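Side-chain contacts in angiotensin-converting enzyme (Anopheles gambiae, PDB 6S1Y), which is a zinc metallopeptidase of the angiotensin-converting enzyme family that probably trims dipeptides from the C-termini of small peptides in the mosquito: residues L135-T140 with C344-M349; Q205-V210 with R496-Y501; I211-P216 with A571-F576; Y284-M289 with I314-T319. All coordinates share one frame; numbering follows the deposited sequence.

Interaction 1: residues L135-T140 with C344-M349; sequences LDPELT and CTRVNM
Asp136 and Pro137, at the start of the 135-145 helical segment, face the loop 344-349, with CA atoms 7.1 Å apart for Asp136 and Cys344 and 7.8 Å for Pro137 and Arg346. The peptide bond between Asp136 and Pro137 is cis, and both side chains leave the backbone toward the loop. The proline lies over one face of the Arg346 guanidinium, its CG 4.0 Å above the middle of that plane. Pro137 CB comes within 3.6 Å of Arg346 NE, a van der Waals contact of the ring on the guanidinium face. Arg346 bends at both chi2 (-81°) and chi3 (-76°), which lays the guanidinium face against the pyrrolidine ring, and Arg346 NE forms a salt bridge with Glu141 one turn further along the same helix. The loop runs from the two-stranded hairpin 329-342 into helix 349-368, the one that carries the HExxH motif and two of the zinc ligands, His357 and His361; Asn348 is its N-cap. At the other end Cys344, disulfide-bonded to Cys326, turns CB toward the Asp136 carboxylate, and Asp136 OD1 is 3.9 Å from Cys344 CB. On the helix side, Leu135 O takes bonds from both Thr140 N and Thr140 OG1, within a wider pi-type turn.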
# COMPACT_ATOMS: atom_id res chain seq x y z
N LEU A 135 -7.17 17.21 0.29
CA LEU A 135 -6.03 16.35 -0.02
C LEU A 135 -6.01 15.99 -1.50
O LEU A 135 -4.99 16.13 -2.18
CB LEU A 135 -6.10 15.07 0.82
CG LEU A 135 -5.02 14.04 0.50
CD1 LEU A 135 -3.64 14.67 0.76
CD2 LEU A 135 -5.20 12.75 1.30
N ASP A 136 -7.14 15.54 -2.01
CA ASP A 136 -7.25 15.00 -3.36
C ASP A 136 -8.16 15.94 -4.14
O ASP A 136 -9.38 15.94 -3.93
CB ASP A 136 -7.84 13.58 -3.32
CG ASP A 136 -7.24 12.65 -4.42
OD1 ASP A 136 -6.99 13.13 -5.57
OD2 ASP A 136 -7.03 11.43 -4.14
N PRO A 137 -7.63 16.78 -5.05
CA PRO A 137 -6.25 16.81 -5.53
C PRO A 137 -5.35 17.95 -5.06
O PRO A 137 -4.14 17.88 -5.30
CB PRO A 137 -6.45 16.93 -7.05
CG PRO A 137 -7.68 17.88 -7.15
CD PRO A 137 -8.53 17.58 -5.91
N GLU A 138 -5.89 18.97 -4.40
CA GLU A 138 -5.12 20.20 -4.25
C GLU A 138 -3.85 19.98 -3.41
O GLU A 138 -2.75 20.35 -3.84
CB GLU A 138 -5.98 21.30 -3.63
CG GLU A 138 -7.03 21.86 -4.59
CD GLU A 138 -8.25 20.97 -4.70
OE1 GLU A 138 -8.44 20.09 -3.82
OE2 GLU A 138 -9.03 21.15 -5.67
N LEU A 139 -3.96 19.40 -2.22
CA LEU A 139 -2.78 19.31 -1.36
C LEU A 139 -1.77 18.32 -1.93
O LEU A 139 -0.56 18.57 -1.91
CB LEU A 139 -3.19 18.93 0.07
CG LEU A 139 -3.29 20.12 1.03
CD1 LEU A 139 -4.35 21.11 0.62
CD2 LEU A 139 -3.53 19.61 2.46
N THR A 140 -2.24 17.18 -2.44
CA THR A 140 -1.35 16.24 -3.10
C THR A 140 -0.49 16.92 -4.17
O THR A 140 0.71 16.61 -4.31
CB THR A 140 -2.17 15.11 -3.71
OG1 THR A 140 -2.69 14.31 -2.64
CG2 THR A 140 -1.32 14.25 -4.66
N CYS A 344 -9.90 8.75 -7.36
CA CYS A 344 -10.03 10.14 -7.79
C CYS A 344 -8.84 10.48 -8.70
O CYS A 344 -8.02 11.35 -8.45
CB CYS A 344 -10.16 11.07 -6.59
SG CYS A 344 -11.66 10.64 -5.58
N THR A 345 -8.82 9.74 -9.82
CA THR A 345 -7.73 9.76 -10.78
C THR A 345 -7.42 11.15 -11.33
O THR A 345 -8.32 11.91 -11.70
CB THR A 345 -8.07 8.83 -11.94
OG1 THR A 345 -8.59 7.59 -11.43
CG2 THR A 345 -6.82 8.53 -12.78
N ARG A 346 -6.13 11.44 -11.43
CA ARG A 346 -5.61 12.62 -12.11
C ARG A 346 -4.63 12.17 -13.19
O ARG A 346 -4.14 11.04 -13.17
CB ARG A 346 -4.94 13.57 -11.12
CG ARG A 346 -5.90 14.02 -10.02
CD ARG A 346 -6.79 15.14 -10.51
NE ARG A 346 -6.03 16.39 -10.56
CZ ARG A 346 -6.51 17.55 -10.99
NH1 ARG A 346 -7.75 17.64 -11.44
NH2 ARG A 346 -5.73 18.63 -11.00
N VAL A 347 -4.37 13.04 -14.15
CA VAL A 347 -3.60 12.67 -15.34
C VAL A 347 -2.15 13.04 -15.04
O VAL A 347 -1.70 14.16 -15.32
CB VAL A 347 -4.12 13.35 -16.61
CG1 VAL A 347 -3.23 13.01 -17.79
CG2 VAL A 347 -5.56 12.91 -16.92
N ASN A 348 -1.41 12.09 -14.47
CA ASN A 348 0.03 12.21 -14.30
C ASN A 348 0.61 10.81 -14.13
O ASN A 348 -0.12 9.82 -13.98
CB ASN A 348 0.41 13.12 -13.12
CG ASN A 348 -0.15 12.62 -11.80
OD1 ASN A 348 0.22 11.54 -11.33
ND2 ASN A 348 -1.03 13.39 -11.20
N MET A 349 1.94 10.73 -14.15
CA MET A 349 2.61 9.43 -14.13
C MET A 349 2.41 8.71 -12.81
O MET A 349 2.14 7.50 -12.79
CB MET A 349 4.11 9.61 -14.41
CG MET A 349 4.87 8.30 -14.51
SD MET A 349 6.60 8.49 -15.04
CE MET A 349 7.33 9.22 -13.59

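Interaction 2: residues Q205-V210 with R496-Y501; sequences QQVDDV and RYFVSY. With KSN ((2~{S})-2-[[(4~{S})-4-azanyl-5-oxidanyl-5-oxidanylidene-pentanoyl]amino]pentanedioic acid), chain H.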
# COMPACT_ATOMS: atom_id res chain seq x y z
N GLN A 205 10.80 -11.46 12.69
CA GLN A 205 12.25 -11.39 12.57
C GLN A 205 12.67 -11.24 11.11
O GLN A 205 13.61 -10.51 10.80
CB GLN A 205 12.89 -12.63 13.19
CG GLN A 205 14.40 -12.56 13.26
CD GLN A 205 14.88 -11.43 14.15
OE1 GLN A 205 14.58 -11.40 15.36
NE2 GLN A 205 15.62 -10.48 13.57
N GLN A 206 11.98 -11.92 10.21
CA GLN A 206 12.33 -11.82 8.80
C GLN A 206 12.24 -10.38 8.31
O GLN A 206 13.04 -9.94 7.48
CB GLN A 206 11.43 -12.72 7.97
CG GLN A 206 11.56 -14.19 8.33
CD GLN A 206 10.75 -15.07 7.40
OE1 GLN A 206 10.67 -14.81 6.19
NE2 GLN A 206 10.13 -16.10 7.96
N VAL A 207 11.27 -9.63 8.84
CA VAL A 207 11.07 -8.25 8.42
C VAL A 207 12.18 -7.36 8.95
O VAL A 207 12.71 -6.51 8.23
CB VAL A 207 9.68 -7.77 8.87
CG1 VAL A 207 9.60 -6.27 8.77
CG2 VAL A 207 8.59 -8.43 8.02
N ASP A 208 12.54 -7.54 10.23
CA ASP A 208 13.73 -6.88 10.77
C ASP A 208 14.97 -7.21 9.94
O ASP A 208 15.80 -6.35 9.67
CB ASP A 208 13.95 -7.30 12.22
CG ASP A 208 12.84 -6.85 13.16
OD1 ASP A 208 11.96 -6.03 12.78
OD2 ASP A 208 12.85 -7.32 14.33
N ASP A 209 15.12 -8.46 9.51
CA ASP A 209 16.30 -8.81 8.74
C ASP A 209 16.31 -8.10 7.39
O ASP A 209 17.38 -7.71 6.90
CB ASP A 209 16.39 -10.32 8.53
CG ASP A 209 16.64 -11.07 9.81
OD1 ASP A 209 16.96 -10.43 10.85
OD2 ASP A 209 16.51 -12.31 9.76
N VAL A 210 15.15 -7.94 6.75
CA VAL A 210 15.14 -7.24 5.47
C VAL A 210 15.48 -5.77 5.67
O VAL A 210 16.24 -5.18 4.88
CB VAL A 210 13.78 -7.42 4.76
CG1 VAL A 210 13.70 -6.51 3.56
CG2 VAL A 210 13.60 -8.89 4.36
N ARG A 496 1.42 -5.35 4.88
CA ARG A 496 1.17 -5.84 3.52
C ARG A 496 2.04 -5.12 2.48
O ARG A 496 2.51 -5.74 1.52
CB ARG A 496 -0.31 -5.66 3.15
CG ARG A 496 -0.84 -4.24 3.31
CD ARG A 496 -2.36 -4.17 3.16
NE ARG A 496 -3.07 -4.89 4.21
CZ ARG A 496 -4.39 -5.05 4.24
NH1 ARG A 496 -5.13 -4.53 3.28
NH2 ARG A 496 -4.98 -5.74 5.22
N TYR A 497 2.24 -3.80 2.65
CA TYR A 497 2.98 -3.05 1.64
C TYR A 497 4.49 -3.28 1.77
O TYR A 497 5.20 -3.36 0.77
CB TYR A 497 2.63 -1.57 1.72
CG TYR A 497 1.14 -1.28 1.59
CD1 TYR A 497 0.51 -1.25 0.33
CD2 TYR A 497 0.36 -1.04 2.71
CE1 TYR A 497 -0.85 -0.99 0.22
CE2 TYR A 497 -1.00 -0.80 2.61
CZ TYR A 497 -1.60 -0.78 1.36
OH TYR A 497 -2.94 -0.51 1.26
N PHE A 498 4.98 -3.45 2.99
CA PHE A 498 6.38 -3.84 3.17
C PHE A 498 6.65 -5.18 2.49
O PHE A 498 7.62 -5.33 1.72
CB PHE A 498 6.70 -3.92 4.67
CG PHE A 498 8.14 -4.25 4.96
CD1 PHE A 498 8.59 -5.57 4.93
CD2 PHE A 498 9.06 -3.25 5.24
CE1 PHE A 498 9.93 -5.87 5.19
CE2 PHE A 498 10.38 -3.54 5.50
CZ PHE A 498 10.82 -4.86 5.47
N VAL A 499 5.82 -6.18 2.76
CA VAL A 499 6.00 -7.49 2.15
C VAL A 499 5.92 -7.38 0.63
O VAL A 499 6.77 -7.91 -0.09
CB VAL A 499 4.96 -8.47 2.71
CG1 VAL A 499 5.06 -9.82 2.04
CG2 VAL A 499 5.17 -8.65 4.19
N SER A 500 4.91 -6.66 0.13
CA SER A 500 4.80 -6.43 -1.30
C SER A 500 6.07 -5.87 -1.91
O SER A 500 6.51 -6.28 -2.98
CB SER A 500 3.65 -5.47 -1.59
OG SER A 500 3.70 -5.08 -2.95
N TYR A 501 6.65 -4.85 -1.27
CA TYR A 501 7.81 -4.18 -1.87
C TYR A 501 9.04 -5.08 -1.89
O TYR A 501 9.90 -4.90 -2.75
CB TYR A 501 8.07 -2.86 -1.15
CG TYR A 501 7.35 -1.71 -1.82
CD1 TYR A 501 5.96 -1.67 -1.87
CD2 TYR A 501 8.05 -0.67 -2.43
CE1 TYR A 501 5.28 -0.64 -2.50
CE2 TYR A 501 7.36 0.38 -3.07
CZ TYR A 501 5.98 0.37 -3.10
OH TYR A 501 5.30 1.38 -3.72
C10 KSN H . -8.15 -0.22 1.34
C13 KSN H . -4.63 -0.15 -1.69
C17 KSN H . -0.22 4.34 0.07
C02 KSN H . -0.02 3.24 -0.98
C03 KSN H . -1.22 2.30 -1.20
C04 KSN H . -2.58 2.80 -0.76
C05 KSN H . -3.65 2.90 -1.88
C07 KSN H . -5.15 1.05 -0.88
C08 KSN H . -6.60 0.90 -0.42
C09 KSN H . -6.79 -0.21 0.62
N01 KSN H . 1.14 2.41 -0.64
N06 KSN H . -4.88 2.10 -1.88
O11 KSN H . -8.86 0.83 1.34
O12 KSN H . -8.57 -1.26 1.96
O14 KSN H . -4.85 -0.18 -2.94
O15 KSN H . -3.97 -1.07 -1.17
O16 KSN H . -3.50 3.70 -2.75
O18 KSN H . -0.75 5.42 -0.31
O19 KSN H . 0.12 4.24 1.28
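Val207 and Val210, one turn apart on helix 203-233, grip the ring of Phe498 on helix 495-514. Phe498 CG stands anti to its own N (chi1 -177°), which carries the ring away from its helix toward the valines. Val207 CG1 sits over the ring face in a CH-pi contact, 4.0 Å from the centroid and 24° off the normal, displaced toward the CE1 rim. Val210 CG1 meets Phe498 CZ at 3.8 Å from an oblique direction. All three residues are buried, and Tyr436 of helix 431-447 also packs on Val207 and Phe498.

The hydrogen bonds lie on the flanks. On the outer side of helix 203-233, Gln205 NE2 gives a bond of 3.0 Å to Asp209 OD1, reaching the carboxylate from above its plane. On the inner side of helix 495-514, Tyr497 OH donates to O15 of the bound KSN at 2.7 Å, and O15 lies in the plane of the phenol at its edge. The KSN amine N01 stands over one face of the same ring. Helix 495-514 thus has a packing face and a pocket face, the latter lining the KSN pocket of this zinc peptidase, probably the substrate site, beside Tyr494 and His487.

Interaction 3: residues I211-P216 with A571-F576; sequences IEQIRP and AILEYF
Leu573 fits against Gln213 and the tip of Ile214, spreading its two methyls over different neighbours. Leu573 CD2 touches Ile214 CD1 at 3.7 Å, and the same methyl lies 3.8 Å from Gln213 O. The other branch, Leu573 CD1, rests against the amide end of the glutamine, 3.8 Å from Gln213 OE1, and against Gln213 CB as well. The glutamine chain passes the leucine at about a right angle. Ile214 also reaches, more loosely, to Ile572: Ile214 CD1 and Ile572 CG2 are 4.2 Å apart. No hydrogen bond joins the two sides.

Torsions direct these ends. In Ile214, CG1 lies beside the backbone N (chi1 -71°), and a second turn at chi2 (-50°) swings CD1 toward the opposing helix although CB does not aim there. Within this mostly helical peptidase, helix 203-233 and the short helix 570-575 lie side by side, their segments running nearly parallel (5°) with axes 10.9 Å apart. Here Leu573 and Ile214 span the gap.

The next shell places each side. Ile572 also packs on Phe505 of helix 495-514 and on Leu432 of helix 431-447, while Gln213 NE2 makes a weak bond back to Asp209 O. On the solvent-facing flank of helix 203-233, Arg215 grips Glu212 side-on: Arg215 NE and NH1 both reach Glu212 OE2 from one face of the carboxylate, NH1 at 2.9 Å. Arg215 NH2 has a further salt bridge to Glu219, one turn on.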
# COMPACT_ATOMS: atom_id res chain seq x y z
N ILE A 211 14.96 -5.15 6.73
CA ILE A 211 15.26 -3.74 7.00
C ILE A 211 16.76 -3.55 7.17
O ILE A 211 17.32 -2.56 6.67
CB ILE A 211 14.50 -3.25 8.24
CG1 ILE A 211 13.11 -2.77 7.85
CG2 ILE A 211 15.25 -2.10 8.89
CD1 ILE A 211 13.10 -1.48 6.96
N GLU A 212 17.44 -4.48 7.85
CA GLU A 212 18.87 -4.32 8.05
C GLU A 212 19.65 -4.50 6.75
O GLU A 212 20.69 -3.87 6.58
CB GLU A 212 19.37 -5.30 9.12
CG GLU A 212 20.86 -5.12 9.47
CD GLU A 212 21.24 -3.67 9.84
OE1 GLU A 212 20.39 -2.91 10.39
OE2 GLU A 212 22.39 -3.30 9.55
N GLN A 213 19.17 -5.35 5.83
CA GLN A 213 19.86 -5.50 4.56
C GLN A 213 19.65 -4.30 3.65
O GLN A 213 20.53 -3.94 2.87
CB GLN A 213 19.39 -6.75 3.82
CG GLN A 213 19.64 -8.06 4.55
CD GLN A 213 19.05 -9.22 3.79
OE1 GLN A 213 19.61 -9.66 2.79
NE2 GLN A 213 17.89 -9.69 4.22
N ILE A 214 18.46 -3.69 3.72
CA ILE A 214 18.13 -2.48 2.97
C ILE A 214 18.88 -1.26 3.50
O ILE A 214 19.27 -0.37 2.73
CB ILE A 214 16.60 -2.32 3.05
CG1 ILE A 214 15.94 -3.40 2.19
CG2 ILE A 214 16.13 -0.94 2.67
CD1 ILE A 214 16.49 -3.49 0.83
N ARG A 215 19.13 -1.20 4.81
CA ARG A 215 19.59 0.04 5.45
C ARG A 215 20.81 0.66 4.78
O ARG A 215 20.78 1.88 4.55
CB ARG A 215 19.85 -0.24 6.94
CG ARG A 215 20.27 0.99 7.73
CD ARG A 215 20.84 0.65 9.15
NE ARG A 215 21.89 -0.37 9.06
CZ ARG A 215 23.13 -0.13 8.62
NH1 ARG A 215 24.01 -1.12 8.55
NH2 ARG A 215 23.49 1.09 8.26
N PRO A 216 21.87 -0.06 4.43
CA PRO A 216 23.04 0.63 3.88
C PRO A 216 22.71 1.32 2.57
O PRO A 216 23.19 2.43 2.30
CB PRO A 216 24.08 -0.49 3.70
CG PRO A 216 23.62 -1.59 4.59
CD PRO A 216 22.10 -1.51 4.54
N ALA A 571 16.35 -10.28 -4.56
CA ALA A 571 15.91 -9.69 -5.82
C ALA A 571 15.99 -8.17 -5.78
O ALA A 571 16.52 -7.54 -6.70
CB ALA A 571 14.48 -10.15 -6.15
N ILE A 572 15.48 -7.57 -4.71
CA ILE A 572 15.44 -6.10 -4.66
C ILE A 572 16.83 -5.52 -4.45
O ILE A 572 17.13 -4.45 -4.99
CB ILE A 572 14.45 -5.62 -3.57
CG1 ILE A 572 14.29 -4.10 -3.68
CG2 ILE A 572 14.90 -5.99 -2.18
CD1 ILE A 572 13.33 -3.49 -2.66
N LEU A 573 17.71 -6.19 -3.71
CA LEU A 573 19.09 -5.72 -3.62
C LEU A 573 19.81 -5.82 -4.96
O LEU A 573 20.62 -4.95 -5.29
CB LEU A 573 19.87 -6.51 -2.56
CG LEU A 573 19.38 -6.28 -1.13
CD1 LEU A 573 20.08 -7.23 -0.14
CD2 LEU A 573 19.61 -4.83 -0.75
N GLU A 574 19.51 -6.85 -5.77
CA GLU A 574 20.08 -6.91 -7.12
C GLU A 574 19.55 -5.78 -7.98
O GLU A 574 20.31 -5.18 -8.76
CB GLU A 574 19.76 -8.27 -7.77
CG GLU A 574 20.32 -8.44 -9.20
CD GLU A 574 19.90 -9.75 -9.89
OE1 GLU A 574 19.33 -10.66 -9.23
OE2 GLU A 574 20.12 -9.85 -11.13
N TYR A 575 18.25 -5.49 -7.87
CA TYR A 575 17.64 -4.46 -8.70
C TYR A 575 18.32 -3.12 -8.49
O TYR A 575 18.61 -2.39 -9.45
CB TYR A 575 16.14 -4.36 -8.35
CG TYR A 575 15.34 -3.40 -9.20
CD1 TYR A 575 15.26 -2.05 -8.87
CD2 TYR A 575 14.62 -3.85 -10.29
CE1 TYR A 575 14.52 -1.17 -9.62
CE2 TYR A 575 13.87 -2.97 -11.08
CZ TYR A 575 13.82 -1.62 -10.72
OH TYR A 575 13.10 -0.73 -11.45
N PHE A 576 18.60 -2.79 -7.22
CA PHE A 576 19.21 -1.52 -6.85
C PHE A 576 20.72 -1.61 -6.64
O PHE A 576 21.30 -0.69 -6.06
CB PHE A 576 18.58 -0.97 -5.57
CG PHE A 576 17.19 -0.48 -5.76
CD1 PHE A 576 16.94 0.63 -6.53
CD2 PHE A 576 16.12 -1.16 -5.21
CE1 PHE A 576 15.65 1.06 -6.73
CE2 PHE A 576 14.82 -0.73 -5.42
CZ PHE A 576 14.60 0.37 -6.17

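Interaction 4: residues Y284-M289 with I314-T319; sequences YTPIKM and ILEKPT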
# COMPACT_ATOMS: atom_id res chain seq x y z
N TYR A 284 -4.46 12.38 -22.68
CA TYR A 284 -4.84 11.29 -21.81
C TYR A 284 -5.95 11.70 -20.86
O TYR A 284 -6.01 12.83 -20.38
CB TYR A 284 -3.65 10.82 -20.98
CG TYR A 284 -2.83 9.73 -21.59
CD1 TYR A 284 -2.04 9.97 -22.70
CD2 TYR A 284 -2.80 8.47 -21.03
CE1 TYR A 284 -1.28 8.97 -23.25
CE2 TYR A 284 -2.03 7.47 -21.57
CZ TYR A 284 -1.27 7.73 -22.68
OH TYR A 284 -0.51 6.72 -23.22
N THR A 285 -6.81 10.74 -20.56
CA THR A 285 -7.89 10.89 -19.60
C THR A 285 -7.78 9.75 -18.61
O THR A 285 -7.06 8.78 -18.83
CB THR A 285 -9.27 10.81 -20.29
OG1 THR A 285 -9.37 9.51 -20.90
CG2 THR A 285 -9.43 11.91 -21.34
N PRO A 286 -8.50 9.83 -17.50
CA PRO A 286 -8.55 8.68 -16.58
C PRO A 286 -8.97 7.39 -17.26
O PRO A 286 -8.35 6.33 -17.02
CB PRO A 286 -9.55 9.14 -15.52
CG PRO A 286 -9.33 10.64 -15.48
CD PRO A 286 -9.08 11.05 -16.90
N ILE A 287 -10.01 7.42 -18.10
CA ILE A 287 -10.49 6.19 -18.71
C ILE A 287 -9.43 5.61 -19.64
O ILE A 287 -9.18 4.40 -19.64
CB ILE A 287 -11.82 6.43 -19.45
CG1 ILE A 287 -12.99 6.11 -18.52
CG2 ILE A 287 -11.92 5.60 -20.70
CD1 ILE A 287 -14.32 6.70 -18.99
N LYS A 288 -8.81 6.46 -20.47
CA LYS A 288 -7.69 5.98 -21.28
C LYS A 288 -6.66 5.28 -20.41
O LYS A 288 -6.12 4.24 -20.78
CB LYS A 288 -7.09 7.16 -22.05
CG LYS A 288 -5.85 6.84 -22.89
CD LYS A 288 -6.13 5.85 -24.02
CE LYS A 288 -4.99 5.85 -25.05
NZ LYS A 288 -4.97 4.60 -25.89
N MET A 289 -6.40 5.82 -19.20
CA MET A 289 -5.36 5.24 -18.35
C MET A 289 -5.74 3.83 -17.91
O MET A 289 -4.90 2.92 -17.93
CB MET A 289 -5.11 6.14 -17.13
CG MET A 289 -4.41 7.43 -17.46
SD MET A 289 -4.65 8.72 -16.22
CE MET A 289 -3.59 8.11 -14.89
N ILE A 314 -15.94 4.09 -10.02
CA ILE A 314 -15.77 5.54 -9.90
C ILE A 314 -14.30 5.83 -10.20
O ILE A 314 -13.42 5.53 -9.37
CB ILE A 314 -16.16 6.03 -8.50
CG1 ILE A 314 -17.62 5.70 -8.19
CG2 ILE A 314 -15.91 7.51 -8.38
CD1 ILE A 314 -18.03 6.08 -6.75
N LEU A 315 -14.02 6.43 -11.36
CA LEU A 315 -12.65 6.61 -11.84
C LEU A 315 -12.21 8.06 -11.93
O LEU A 315 -11.09 8.32 -12.36
CB LEU A 315 -12.48 5.98 -13.23
CG LEU A 315 -13.08 4.60 -13.43
CD1 LEU A 315 -12.83 4.11 -14.86
CD2 LEU A 315 -12.50 3.61 -12.46
N GLU A 316 -13.08 9.01 -11.58
CA GLU A 316 -12.72 10.41 -11.43
C GLU A 316 -13.36 10.88 -10.14
O GLU A 316 -14.31 10.26 -9.65
CB GLU A 316 -13.22 11.32 -12.56
CG GLU A 316 -12.73 11.01 -13.96
CD GLU A 316 -12.77 12.23 -14.90
OE1 GLU A 316 -13.40 13.26 -14.56
OE2 GLU A 316 -12.14 12.15 -15.98
N LYS A 317 -12.88 12.00 -9.59
CA LYS A 317 -13.56 12.62 -8.46
C LYS A 317 -14.90 13.17 -8.92
O LYS A 317 -14.94 13.98 -9.86
CB LYS A 317 -12.72 13.74 -7.85
CG LYS A 317 -13.20 14.17 -6.46
CD LYS A 317 -12.35 15.33 -5.92
CE LYS A 317 -12.83 15.84 -4.57
NZ LYS A 317 -12.09 17.08 -4.17
N PRO A 318 -16.01 12.79 -8.30
CA PRO A 318 -17.30 13.40 -8.65
C PRO A 318 -17.27 14.90 -8.46
O PRO A 318 -16.57 15.43 -7.61
CB PRO A 318 -18.28 12.74 -7.66
CG PRO A 318 -17.65 11.44 -7.30
CD PRO A 318 -16.15 11.71 -7.30
N THR A 319 -18.09 15.58 -9.25
CA THR A 319 -18.12 17.03 -9.31
C THR A 319 -19.30 17.64 -8.54
O THR A 319 -19.54 18.85 -8.64
CB THR A 319 -18.16 17.49 -10.78
OG1 THR A 319 -19.13 16.71 -11.49
CG2 THR A 319 -16.80 17.32 -11.45
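Glu316 places CG anti to its carbonyl carbon (chi1 -61°) and stays extended beyond it (chi2 -156°), which brings its carboxylate alongside the CG-CD edge of the Pro286 ring; Leu315, turned the same way at chi1, brings its methyl to Ile287. The site is the N-terminus of helix 286-299. Thr285 is the N-cap, its OG1 accepting from Lys288 N at 3.1 Å in a nearly straight bond (168°), and Pro286 takes the first helical place, where a proline costs no backbone hydrogen bond.

Pro286 carries most of the contact. Glu316 OE2 comes up beside that edge, 3.2 Å from Pro286 CG and 3.4 Å from Pro286 CD. The methylene Glu316 CG stands 3.7 Å from Pro286 CG. The two side chains cross at about a right angle. The positive end of the helix dipole may favour a negative group here, although none of these approaches is a hydrogen bond. Ile287 adds a looser apolar touch to Leu315, again at roughly a right angle.

Around them, Thr345 packs on Pro286 from the loop before helix 349-368, and Phe290, one turn into helix 286-299, touches Leu315. The loop backbone itself leans on the proline: Leu315 O is 3.6 Å from Pro286 CB.

How the interactions relate
The four contacts form two neighbouring pairs, with interaction 4 on the opposite side of the chain's centre from interactions 2 and 3. Interactions 1 and 4, centres 11 Å apart, touch directly: Lys317 NZ lies 2.9 Å from Asp136 O, a probable hydrogen bond, and Thr345 OG1 is 2.8 Å from Leu315 O. Interactions 2 and 3 share helix 203-233, also with centres 11 Å apart, and meet where Phe498 CE2 packs on Ile211 CG1 at 3.7 Å. The pairs lie about 28 to 36 Å apart, centre to centre, with the KSN pocket between. Interaction 2 reaches the ligand itself through Tyr497; the Asp136 side chain of interaction 1 is about 9 Å from KSN.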